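Local structure of EvdO1 (Micromonospora carbonacea, 4XBZ) at residues Ala75-Ala78 / Leu79-Ala83; Asn201-Gly204 / Asp205-Thr209; Pro308-Ser311 / Leu312-Trp315. The protein is an oxygenase of the phytanoyl-CoA dioxygenase family with a double-stranded beta-helix fold, and probably catalyses an oxidative cyclization in orthosomycin biosynthesis. One frame throughout, in Å; residues are numbered along the deposited sequence.

Contact 1. Residues Ala75-Ala78 / Leu79-Ala83; sequences AGRA and LIDRA
Ala-75 opens the run by passing its carbonyl forward to Leu-79: N of Leu-79 donates to O of Ala-75 at 3.0 Å, the ordinary i to i+4 bond of an alpha helix. The Leu-79 side chain follows its own amide, CG and CD1 each lying 3.4 Å from that same O of Ala-75. Its CG sits anti to the carbonyl carbon (chi1 -75°), which leans the branch back toward the start of the helix. Leu-79 goes on to touch Ile-108 of strand 105-109, Ala-115 and Ile-118 of helix 116-121. At Gly-76 the carbonyl takes N of Ile-80 at 3.0 Å, with a weaker second approach from N of Leu-79, while CG1 of Ile-80 settles 3.5 Å from O of Gly-76 before the side chain goes on to Phe-148. Arg-77 turns to the other flank. Its carbonyl receives N of Asp-81 at 2.8 Å, and its chain, bent at chi3 (60°), runs alongside Asp-81, both side chains pointing the same way. OD2 of Asp-81 lies at the edge of the guanidinium, in its plane, but 4.0 Å from NH1, which makes a long salt bridge. The stronger partner is Glu-74, paired with NH2. Ala-78 ends the walk by accepting N of Arg-82. Chemically, this is an amphipathic turn: Leu-79 and Ile-80 face the interior, and on the exposed flank one arginine between two acids would be expected to balance charge mainly through Glu-74, with Asp-81 adding a looser electrostatic pull.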
loop_
_atom_site.group_PDB
_atom_site.type_symbol
_atom_site.label_atom_id
_atom_site.label_comp_id
_atom_site.label_asym_id
_atom_site.label_seq_id
_atom_site.Cartn_x
_atom_site.Cartn_y
_atom_site.Cartn_z
ATOM N N ALA A 75 -7.751 -30.209 7.663
ATOM C CA ALA A 75 -7.501 -30.232 6.227
ATOM C C ALA A 75 -5.993 -30.318 5.967
ATOM O O ALA A 75 -5.548 -30.999 5.044
ATOM C CB ALA A 75 -8.111 -29.004 5.549
ATOM N N GLY A 76 -5.211 -29.647 6.805
ATOM C CA GLY A 76 -3.768 -29.739 6.724
ATOM C C GLY A 76 -3.262 -31.146 6.983
ATOM O O GLY A 76 -2.422 -31.653 6.246
ATOM N N ARG A 77 -3.770 -31.779 8.037
ATOM C CA ARG A 77 -3.359 -33.137 8.359
ATOM C C ARG A 77 -3.687 -34.070 7.190
ATOM O O ARG A 77 -2.855 -34.870 6.756
ATOM C CB ARG A 77 -4.039 -33.626 9.635
ATOM C CG ARG A 77 -3.574 -35.023 10.051
ATOM C CD ARG A 77 -4.605 -35.731 10.908
ATOM N NE ARG A 77 -5.873 -35.891 10.203
ATOM C CZ ARG A 77 -6.076 -36.755 9.208
ATOM N NH1 ARG A 77 -5.086 -37.531 8.773
ATOM N NH2 ARG A 77 -7.267 -36.829 8.631
ATOM N N ALA A 78 -4.900 -33.924 6.673
ATOM C CA ALA A 78 -5.361 -34.714 5.545
ATOM C C ALA A 78 -4.424 -34.596 4.347
ATOM O O ALA A 78 -4.131 -35.585 3.692
ATOM C CB ALA A 78 -6.764 -34.299 5.161
ATOM N N LEU A 79 -3.934 -33.392 4.070
ATOM C CA LEU A 79 -3.067 -33.190 2.910
ATOM C C LEU A 79 -1.705 -33.813 3.124
ATOM O O LEU A 79 -1.114 -34.388 2.208
ATOM C CB LEU A 79 -2.918 -31.701 2.600
ATOM C CG LEU A 79 -4.163 -31.106 1.943
ATOM C CD1 LEU A 79 -4.237 -29.616 2.170
ATOM C CD2 LEU A 79 -4.143 -31.444 0.453
ATOM N N ILE A 80 -1.205 -33.694 4.341
ATOM C CA ILE A 80 0.099 -34.249 4.654
ATOM C C ILE A 80 0.006 -35.764 4.564
ATOM O O ILE A 80 0.883 -36.406 3.996
ATOM C CB ILE A 80 0.603 -33.806 6.049
ATOM C CG1 ILE A 80 0.969 -32.316 6.028
ATOM C CG2 ILE A 80 1.799 -34.638 6.465
ATOM C CD1 ILE A 80 1.431 -31.760 7.388
ATOM N N ASP A 81 -1.081 -36.324 5.093
ATOM C CA ASP A 81 -1.280 -37.776 5.076
ATOM C C ASP A 81 -1.296 -38.280 3.627
ATOM O O ASP A 81 -0.715 -39.322 3.307
ATOM C CB ASP A 81 -2.575 -38.157 5.818
ATOM C CG ASP A 81 -2.773 -39.667 5.936
ATOM O OD1 ASP A 81 -1.772 -40.417 6.011
ATOM O OD2 ASP A 81 -3.941 -40.110 5.962
ATOM N N ARG A 82 -1.927 -37.502 2.747
ATOM C CA ARG A 82 -1.989 -37.834 1.327
ATOM C C ARG A 82 -0.607 -37.871 0.688
ATOM O O ARG A 82 -0.294 -38.787 -0.077
ATOM C CB ARG A 82 -2.875 -36.828 0.595
ATOM C CG ARG A 82 -2.664 -36.766 -0.912
ATOM C CD ARG A 82 -3.571 -35.707 -1.532
ATOM N NE ARG A 82 -3.502 -35.710 -2.987
ATOM C CZ ARG A 82 -4.245 -34.930 -3.764
ATOM N NH1 ARG A 82 -5.122 -34.083 -3.221
ATOM N NH2 ARG A 82 -4.114 -34.995 -5.082
ATOM N N ALA A 83 0.225 -36.888 1.014
ATOM C CA ALA A 83 1.544 -36.793 0.408
ATOM C C ALA A 83 2.389 -38.010 0.746
ATOM O O ALA A 83 3.097 -38.534 -0.111
ATOM C CB ALA A 83 2.246 -35.520 0.849
#

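Contact 2. Residues Asn201-Gly204 / Asp205-Thr209; sequences NYWG and DDRLT
Trp-203 and Arg-207 make the tight half of this helix start. The guanidinium lies flat on the indole, the planes only 15° apart and the group centres 3.9 Å from each other. NE of Arg-207 comes down over the ring face to 3.4 Å from CE2 of Trp-203, and CZ of Arg-207 lies 3.4 Å from NE1 of Trp-203. Farther back along the arginine, CD stands almost squarely above the five-membered ring, 3.7 Å from its centroid, so a CH-pi contact backs up the cation-pi one. An extended chain from CG to NE, with CG anti to the backbone N (chi1 -175°), is what carries the charged end across the ring. The Leu-208 side chain runs about at right angles to that of Trp-203 and touches the six-membered ring, CD1 3.9 Å from CE3 of Trp-203. Beyond the stack the second subunit closes in: NH1 of Arg-207 forms a salt bridge with Glu-310 of that chain, whose Ser-311 packs on both Trp-203 and Arg-207.

The other flank is looser and wetter. Asp-205 is exposed and is linked to the preceding loop by a water that donates to O of Trp-203 at 2.6 Å and to OD1 of Asp-205 at 2.7 Å; Arg-161 shares that Trp-203 carbonyl. Between the two halves the first helical bond forms, N of Leu-208 giving a nearly straight bond to O of Gly-204 at 3.1 Å. With Gly-204 at the N-cap position, the arrangement is the N-terminal entry of helix 205-217, placed at the dimer interface.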
loop_
_atom_site.group_PDB
_atom_site.type_symbol
_atom_site.label_atom_id
_atom_site.label_comp_id
_atom_site.label_asym_id
_atom_site.label_seq_id
_atom_site.Cartn_x
_atom_site.Cartn_y
_atom_site.Cartn_z
ATOM N N ASN A 201 13.494 -4.781 3.576
ATOM C CA ASN A 201 12.713 -4.628 2.336
ATOM C C ASN A 201 13.099 -3.392 1.518
ATOM O O ASN A 201 12.678 -3.272 0.368
ATOM C CB ASN A 201 11.208 -4.570 2.632
ATOM C CG ASN A 201 10.889 -3.719 3.849
ATOM O OD1 ASN A 201 11.450 -3.949 4.908
ATOM N ND2 ASN A 201 9.989 -2.728 3.703
ATOM N N TYR A 202 13.877 -2.472 2.091
ATOM C CA TYR A 202 14.369 -1.334 1.302
ATOM C C TYR A 202 15.862 -1.397 0.930
ATOM O O TYR A 202 16.389 -0.470 0.314
ATOM C CB TYR A 202 14.095 -0.018 2.041
ATOM C CG TYR A 202 12.631 0.277 2.237
ATOM C CD1 TYR A 202 11.834 0.698 1.172
ATOM C CD2 TYR A 202 12.037 0.146 3.488
ATOM C CE1 TYR A 202 10.484 0.973 1.348
ATOM C CE2 TYR A 202 10.684 0.426 3.672
ATOM C CZ TYR A 202 9.919 0.835 2.598
ATOM O OH TYR A 202 8.583 1.115 2.768
ATOM N N TRP A 203 16.551 -2.475 1.297
ATOM C CA TRP A 203 17.983 -2.580 1.013
ATOM C C TRP A 203 18.255 -2.748 -0.476
ATOM O O TRP A 203 17.581 -3.526 -1.156
ATOM C CB TRP A 203 18.616 -3.760 1.774
ATOM C CG TRP A 203 18.700 -3.591 3.265
ATOM C CD1 TRP A 203 18.325 -2.499 3.995
ATOM C CD2 TRP A 203 19.191 -4.549 4.204
ATOM N NE1 TRP A 203 18.538 -2.724 5.332
ATOM C CE2 TRP A 203 19.079 -3.972 5.488
ATOM C CE3 TRP A 203 19.710 -5.847 4.089
ATOM C CZ2 TRP A 203 19.470 -4.645 6.644
ATOM C CZ3 TRP A 203 20.093 -6.509 5.230
ATOM C CH2 TRP A 203 19.966 -5.911 6.499
ATOM N N GLY A 204 19.253 -2.031 -0.983
ATOM C CA GLY A 204 19.711 -2.248 -2.343
ATOM C C GLY A 204 20.294 -3.642 -2.471
ATOM O O GLY A 204 20.582 -4.275 -1.469
ATOM N N ASP A 205 20.461 -4.118 -3.700
ATOM C CA ASP A 205 20.988 -5.457 -3.945
ATOM C C ASP A 205 22.332 -5.722 -3.259
ATOM O O ASP A 205 22.537 -6.807 -2.707
ATOM C CB ASP A 205 21.112 -5.701 -5.449
ATOM C CG ASP A 205 19.765 -5.955 -6.103
ATOM O OD1 ASP A 205 18.739 -5.587 -5.492
ATOM O OD2 ASP A 205 19.718 -6.513 -7.222
ATOM N N ASP A 206 23.234 -4.741 -3.279
ATOM C CA ASP A 206 24.584 -4.911 -2.726
ATOM C C ASP A 206 24.543 -5.198 -1.236
ATOM O O ASP A 206 25.154 -6.155 -0.751
ATOM C CB ASP A 206 25.436 -3.666 -2.960
ATOM C CG ASP A 206 25.086 -2.963 -4.249
ATOM O OD1 ASP A 206 24.750 -3.669 -5.233
ATOM O OD2 ASP A 206 25.112 -1.708 -4.266
ATOM N N ARG A 207 23.840 -4.343 -0.508
ATOM C CA ARG A 207 23.692 -4.523 0.916
ATOM C C ARG A 207 23.010 -5.861 1.231
ATOM O O ARG A 207 23.452 -6.591 2.113
ATOM C CB ARG A 207 22.906 -3.356 1.525
ATOM C CG ARG A 207 22.822 -3.421 3.034
ATOM C CD ARG A 207 22.187 -2.194 3.646
ATOM N NE ARG A 207 22.046 -2.390 5.084
ATOM C CZ ARG A 207 21.685 -1.454 5.952
ATOM N NH1 ARG A 207 21.425 -0.222 5.536
ATOM N NH2 ARG A 207 21.584 -1.757 7.241
ATOM N N LEU A 208 21.936 -6.181 0.513
ATOM C CA LEU A 208 21.209 -7.415 0.786
ATOM C C LEU A 208 22.059 -8.665 0.534
ATOM O O LEU A 208 22.135 -9.553 1.381
ATOM C CB LEU A 208 19.939 -7.510 -0.054
ATOM C CG LEU A 208 19.129 -8.694 0.483
ATOM C CD1 LEU A 208 18.016 -8.218 1.431
ATOM C CD2 LEU A 208 18.614 -9.582 -0.629
ATOM N N THR A 209 22.670 -8.719 -0.645
ATOM C CA THR A 209 23.559 -9.801 -1.060
ATOM C C THR A 209 24.754 -9.996 -0.122
ATOM O O THR A 209 25.083 -11.130 0.256
ATOM C CB THR A 209 24.078 -9.544 -2.487
ATOM O OG1 THR A 209 23.034 -9.834 -3.420
ATOM C CG2 THR A 209 25.283 -10.415 -2.802
HETATM O O HOH W 1 17.362 -4.293 -3.585
#

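Contact 3. Residues Pro308-Ser311 / Leu312-Trp315; sequences PAES and LRHW
Arg-313 folds back between Pro-308 and Glu-310 in a compact turn with a short 3-10 segment, part of the loop region that follows helix 275-293. Within the turn N of Arg-313 donates to O of Glu-310 at 3.0 Å, an i to i+3 bond whose donor stands above the carbonyl plane. The guanidinium is sandwiched. Over one face comes the carboxylate of Glu-310, its plane 24° from that of the arginine; over the opposite face, offset toward the rim, lies CD of Pro-308. Although the Glu-310 side chain leaves the backbone pointing away from 312-315, the bend at chi2 (-66°) brings the carboxylate back over the guanidinium. OE1 of Glu-310 is 3.3 Å from NE of Arg-313, yet well out of the guanidinium plane, so this salt bridge is charge attraction without an N-H aimed at the oxygen. OE1 also pairs with Arg-207 of the second subunit. The N-H groups of Arg-313 serve others, and NH2 donates to the side chain of Gln-307.

Trp-315 approaches Pro-308 from the opposite direction, the proline CG meeting the indole edge in its plane, 3.8 Å from CZ3 of Trp-315, while CB of Arg-313 covers part of one ring face. The indole also takes a cation-pi contact from Arg-286 of helix 275-293, which ties the turn down on its own subunit. From the second subunit, Glu-199 accepts the backbone N-H of Glu-310. O of Pro-308 is gripped by the side of the guanidinium, accepting from NE of Arg-313 at 2.9 Å and from NH2 of Arg-313 at 3.1 Å.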
loop_
_atom_site.group_PDB
_atom_site.type_symbol
_atom_site.label_atom_id
_atom_site.label_comp_id
_atom_site.label_asym_id
_atom_site.label_seq_id
_atom_site.Cartn_x
_atom_site.Cartn_y
_atom_site.Cartn_z
ATOM N N PRO A 308 -12.017 -4.124 -8.081
ATOM C CA PRO A 308 -10.852 -3.465 -8.672
ATOM C C PRO A 308 -11.255 -2.419 -9.697
ATOM O O PRO A 308 -12.426 -2.354 -10.039
ATOM C CB PRO A 308 -10.098 -4.620 -9.332
ATOM C CG PRO A 308 -11.102 -5.655 -9.544
ATOM C CD PRO A 308 -12.112 -5.536 -8.462
ATOM N N ALA A 309 -10.310 -1.611 -10.163
ATOM C CA ALA A 309 -10.589 -0.673 -11.252
ATOM C C ALA A 309 -11.160 -1.422 -12.457
ATOM O O ALA A 309 -10.771 -2.564 -12.702
ATOM C CB ALA A 309 -9.342 0.079 -11.642
ATOM N N GLU A 310 -12.073 -0.780 -13.197
ATOM C CA GLU A 310 -12.819 -1.454 -14.263
ATOM C C GLU A 310 -11.916 -2.015 -15.349
ATOM O O GLU A 310 -12.099 -3.152 -15.759
ATOM C CB GLU A 310 -13.854 -0.520 -14.904
ATOM C CG GLU A 310 -14.939 0.008 -13.960
ATOM C CD GLU A 310 -15.866 -1.082 -13.425
ATOM O OE1 GLU A 310 -15.895 -2.182 -14.018
ATOM O OE2 GLU A 310 -16.568 -0.838 -12.412
ATOM N N SER A 311 -10.925 -1.250 -15.798
ATOM C CA SER A 311 -10.022 -1.733 -16.850
ATOM C C SER A 311 -9.149 -2.929 -16.412
ATOM O O SER A 311 -8.252 -3.364 -17.144
ATOM C CB SER A 311 -9.106 -0.610 -17.318
ATOM O OG SER A 311 -8.189 -0.284 -16.279
ATOM N N LEU A 312 -9.392 -3.429 -15.207
ATOM C CA LEU A 312 -8.650 -4.565 -14.679
ATOM C C LEU A 312 -9.573 -5.676 -14.173
ATOM O O LEU A 312 -9.118 -6.617 -13.525
ATOM C CB LEU A 312 -7.729 -4.109 -13.556
ATOM C CG LEU A 312 -6.541 -3.241 -13.956
ATOM C CD1 LEU A 312 -6.129 -2.393 -12.778
ATOM C CD2 LEU A 312 -5.398 -4.113 -14.400
ATOM N N ARG A 313 -10.869 -5.560 -14.435
ATOM C CA ARG A 313 -11.744 -6.703 -14.244
ATOM C C ARG A 313 -11.621 -7.570 -15.487
ATOM O O ARG A 313 -11.814 -7.102 -16.608
ATOM C CB ARG A 313 -13.175 -6.263 -13.984
ATOM C CG ARG A 313 -13.256 -5.407 -12.746
ATOM C CD ARG A 313 -14.545 -4.627 -12.660
ATOM N NE ARG A 313 -14.567 -3.815 -11.447
ATOM C CZ ARG A 313 -15.477 -3.919 -10.484
ATOM N NH1 ARG A 313 -16.476 -4.790 -10.597
ATOM N NH2 ARG A 313 -15.396 -3.140 -9.413
ATOM N N HIS A 314 -11.242 -8.824 -15.284
ATOM C CA HIS A 314 -10.940 -9.730 -16.377
ATOM C C HIS A 314 -11.586 -11.088 -16.149
ATOM O O HIS A 314 -11.363 -12.033 -16.902
ATOM C CB HIS A 314 -9.430 -9.885 -16.529
ATOM C CG HIS A 314 -8.738 -8.638 -16.977
ATOM N ND1 HIS A 314 -9.023 -8.020 -18.176
ATOM C CD2 HIS A 314 -7.769 -7.895 -16.391
ATOM C CE1 HIS A 314 -8.267 -6.944 -18.304
ATOM N NE2 HIS A 314 -7.495 -6.848 -17.236
ATOM N N TRP A 315 -12.414 -11.171 -15.119
ATOM C CA TRP A 315 -12.981 -12.444 -14.710
ATOM C C TRP A 315 -14.183 -12.848 -15.546
ATOM O O TRP A 315 -14.956 -13.718 -15.154
ATOM C CB TRP A 315 -13.371 -12.400 -13.242
ATOM C CG TRP A 315 -14.468 -11.419 -12.889
ATOM C CD1 TRP A 315 -15.799 -11.530 -13.183
ATOM C CD2 TRP A 315 -14.327 -10.214 -12.125
ATOM N NE1 TRP A 315 -16.486 -10.463 -12.667
ATOM C CE2 TRP A 315 -15.607 -9.641 -12.010
ATOM C CE3 TRP A 315 -13.243 -9.565 -11.528
ATOM C CZ2 TRP A 315 -15.832 -8.448 -11.325
ATOM C CZ3 TRP A 315 -13.467 -8.391 -10.852
ATOM C CH2 TRP A 315 -14.752 -7.839 -10.756
#

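From the N terminus the chain reaches contact 1 first, within helix 66-86, then contact 2 where the loop after strand 194-196 turns into helix 205-217, and last contact 3, in the loop region beyond helix 275-293. Each closes only a local turn; they run in series, and none nests in or crosses another. Contacts 1 and 2 lie on opposite sides of the chain's centre, their own centres about 37 Å apart. Contact 1 joins its helix to strand 105-109 and neighbouring helices. Contacts 2 and 3, about 22 Å apart at their nearest atoms in one chain, each face the second subunit, so that the entry of helix 205-217 of one chain meets the 308-315 turn of the other.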